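Local coordinates for CLIP-associating protein 2 (PDB 3WOZ), which probably binds tubulin through a HEAT-repeat TOG domain and contributes to the control of microtubule dynamics, at residues E168-V173 against T208-A213. Residues are numbered along the deposited sequence; the frame is centred on the assembly and turned at random.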
ATOM      1  N   GLU A 168      11.852  -4.996 -13.725  1.00 62.02           N
ATOM      2  CA  GLU A 168      11.135  -5.087 -12.448  1.00 62.16           C
ATOM      3  C   GLU A 168       9.684  -5.536 -12.610  1.00 61.84           C
ATOM      4  O   GLU A 168       9.201  -6.377 -11.848  1.00 61.69           O
ATOM      5  CB  GLU A 168      11.186  -3.752 -11.704  1.00 62.27           C
ATOM      6  CG  GLU A 168      12.484  -3.519 -10.956  1.00 63.26           C
ATOM      7  CD  GLU A 168      12.500  -2.215 -10.175  1.00 64.85           C
ATOM      8  OE1 GLU A 168      11.623  -1.350 -10.410  1.00 65.20           O
ATOM      9  OE2 GLU A 168      13.401  -2.056  -9.323  1.00 65.41           O
ATOM     10  N   THR A 169       9.007  -4.979 -13.610  1.00 61.64           N
ATOM     11  CA  THR A 169       7.612  -5.302 -13.879  1.00 61.48           C
ATOM     12  C   THR A 169       7.486  -6.698 -14.491  1.00 61.44           C
ATOM     13  O   THR A 169       6.485  -7.388 -14.286  1.00 61.40           O
ATOM     14  CB  THR A 169       6.955  -4.229 -14.770  1.00 61.48           C
ATOM     15  OG1 THR A 169       7.256  -2.932 -14.244  1.00 61.60           O
ATOM     16  CG2 THR A 169       5.451  -4.398 -14.799  1.00 61.29           C
ATOM     17  N   ARG A 170       8.515  -7.103 -15.232  1.00 61.35           N
ATOM     18  CA  ARG A 170       8.626  -8.458 -15.762  1.00 61.20           C
ATOM     19  C   ARG A 170       8.866  -9.456 -14.626  1.00 60.99           C
ATOM     20  O   ARG A 170       8.292 -10.546 -14.616  1.00 60.93           O
ATOM     21  CB  ARG A 170       9.770  -8.515 -16.774  1.00 61.31           C
ATOM     22  CG  ARG A 170       9.708  -9.657 -17.769  1.00 61.51           C
ATOM     23  CD  ARG A 170      10.469  -9.327 -19.059  1.00 61.47           C
ATOM     24  NE  ARG A 170      11.772  -8.701 -18.818  1.00 61.34           N
ATOM     25  CZ  ARG A 170      12.104  -7.466 -19.192  1.00 61.21           C
ATOM     26  NH1 ARG A 170      11.236  -6.700 -19.845  1.00 61.35           N
ATOM     27  NH2 ARG A 170      13.314  -6.997 -18.919  1.00 60.95           N
ATOM     28  N   LEU A 171       9.713  -9.065 -13.676  1.00 60.88           N
ATOM     29  CA  LEU A 171      10.025  -9.869 -12.493  1.00 61.09           C
ATOM     30  C   LEU A 171       8.807 -10.019 -11.570  1.00 61.07           C
ATOM     31  O   LEU A 171       8.643 -11.049 -10.916  1.00 61.17           O
ATOM     32  CB  LEU A 171      11.201  -9.240 -11.731  1.00 61.08           C
ATOM     33  CG  LEU A 171      11.829  -9.901 -10.496  1.00 61.64           C
ATOM     34  CD1 LEU A 171      12.599 -11.168 -10.845  1.00 62.23           C
ATOM     35  CD2 LEU A 171      12.742  -8.911  -9.782  1.00 61.98           C
ATOM     36  N   ALA A 172       7.961  -8.991 -11.534  1.00 61.04           N
ATOM     37  CA  ALA A 172       6.766  -8.991 -10.688  1.00 60.87           C
ATOM     38  C   ALA A 172       5.641  -9.827 -11.283  1.00 60.85           C
ATOM     39  O   ALA A 172       5.017 -10.623 -10.577  1.00 60.68           O
ATOM     40  CB  ALA A 172       6.297  -7.574 -10.431  1.00 60.89           C
ATOM     41  N   VAL A 173       5.391  -9.646 -12.579  1.00 60.81           N
ATOM     42  CA  VAL A 173       4.350 -10.399 -13.283  1.00 60.98           C
ATOM     43  C   VAL A 173       4.630 -11.909 -13.257  1.00 61.22           C
ATOM     44  O   VAL A 173       3.695 -12.706 -13.156  1.00 61.24           O
ATOM     45  CB  VAL A 173       4.131  -9.877 -14.730  1.00 60.89           C
ATOM     46  CG1 VAL A 173       3.217 -10.802 -15.521  1.00 60.55           C
ATOM     47  CG2 VAL A 173       3.543  -8.474 -14.704  1.00 61.07           C
ATOM     48  N   THR A 208       1.580  -8.027 -23.950  1.00 70.20           N
ATOM     49  CA  THR A 208       1.938  -9.072 -24.910  1.00 71.02           C
ATOM     50  C   THR A 208       3.462  -9.157 -25.046  1.00 71.51           C
ATOM     51  O   THR A 208       4.028 -10.251 -25.110  1.00 71.62           O
ATOM     52  CB  THR A 208       1.279  -8.830 -26.287  1.00 71.04           C
ATOM     53  OG1 THR A 208      -0.098  -8.473 -26.104  1.00 71.21           O
ATOM     54  CG2 THR A 208       1.354 -10.083 -27.161  1.00 71.18           C
HETATM   55  N   MSE A 209       4.108  -7.991 -25.063  1.00 72.17           N
HETATM   56  CA  MSE A 209       5.562  -7.874 -25.119  1.00 72.95           C
HETATM   57  C   MSE A 209       6.194  -8.467 -23.855  1.00 72.80           C
HETATM   58  O   MSE A 209       7.212  -9.161 -23.925  1.00 72.83           O
HETATM   59  CB  MSE A 209       5.950  -6.402 -25.265  1.00 73.38           C
HETATM   60  CG  MSE A 209       7.027  -6.118 -26.301  1.00 75.91           C
HETATM   61 SE   MSE A 209       7.216  -4.198 -26.639  1.00 82.46          SE
HETATM   62  CE  MSE A 209       8.224  -3.710 -25.042  1.00 80.42           C
ATOM     63  N   LEU A 210       5.571  -8.181 -22.709  1.00 72.68           N
ATOM     64  CA  LEU A 210       5.966  -8.717 -21.403  1.00 72.48           C
ATOM     65  C   LEU A 210       5.975 -10.251 -21.415  1.00 72.41           C
ATOM     66  O   LEU A 210       6.978 -10.871 -21.063  1.00 72.27           O
ATOM     67  CB  LEU A 210       5.004  -8.192 -20.321  1.00 72.50           C
ATOM     68  CG  LEU A 210       5.199  -8.266 -18.793  1.00 72.32           C
ATOM     69  CD1 LEU A 210       5.557  -9.663 -18.279  1.00 72.22           C
ATOM     70  CD2 LEU A 210       6.198  -7.239 -18.280  1.00 72.56           C
ATOM     71  N   LEU A 211       4.856 -10.845 -21.827  1.00 72.54           N
ATOM     72  CA  LEU A 211       4.713 -12.301 -21.918  1.00 72.84           C
ATOM     73  C   LEU A 211       5.751 -12.928 -22.846  1.00 73.07           C
ATOM     74  O   LEU A 211       6.309 -13.982 -22.536  1.00 73.11           O
ATOM     75  CB  LEU A 211       3.307 -12.683 -22.396  1.00 72.83           C
ATOM     76  CG  LEU A 211       2.093 -12.395 -21.508  1.00 72.68           C
ATOM     77  CD1 LEU A 211       0.811 -12.609 -22.299  1.00 72.80           C
ATOM     78  CD2 LEU A 211       2.102 -13.258 -20.257  1.00 72.75           C
ATOM     79  N   GLY A 212       6.001 -12.269 -23.978  1.00 73.37           N
ATOM     80  CA  GLY A 212       6.984 -12.723 -24.960  1.00 73.77           C
ATOM     81  C   GLY A 212       8.387 -12.839 -24.391  1.00 74.12           C
ATOM     82  O   GLY A 212       9.149 -13.728 -24.781  1.00 74.10           O
ATOM     83  N   ALA A 213       8.716 -11.947 -23.459  1.00 74.45           N
ATOM     84  CA  ALA A 213      10.025 -11.931 -22.810  1.00 74.92           C
ATOM     85  C   ALA A 213      10.089 -12.824 -21.563  1.00 75.37           C
ATOM     86  O   ALA A 213      11.013 -12.708 -20.748  1.00 75.33           O
ATOM     87  CB  ALA A 213      10.425 -10.501 -22.475  1.00 74.83           C
TER
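Arg170 and Leu210 are nearest across the contact, with their CA atoms 6.2 Å apart. The axes of 168-173 and 208-212 pass 10.3 Å apart at a signed crossing angle of -75°. Leu210 buries more surface here than any other residue. Its CG lies anti to the backbone N (chi1 -167°), and the two methyls at its end reach the other helix. Leu210 CD2 lies against the backbone of Arg170, 3.7 Å from Arg170 CA. Leu210 CD1 packs across Val173, 3.8 Å from Val173 CG1. The Arg170 chain runs past Leu210 to the C-terminal end of helix 204-212, where Arg170 CD touches Ala213 CB at 3.6 Å. Ala213 is the first residue to leave helical geometry there. The Arg170 chain bends at chi3 (44°), and its NH1 hydrogen-bonds Asn165 OD1. Trimming Leu210 to an alanine is likely to open a gap beside Val173 CG1 and the Arg170 backbone, where its methyls now lie. The contact is apolar packing between helix 167-179 and helix 204-212 in a HEAT-repeat domain, near the C-terminal end of the chain. Phe163 and helix 121-133 pack against Thr169, while helix 216-226 covers Leu211 of helix 204-212.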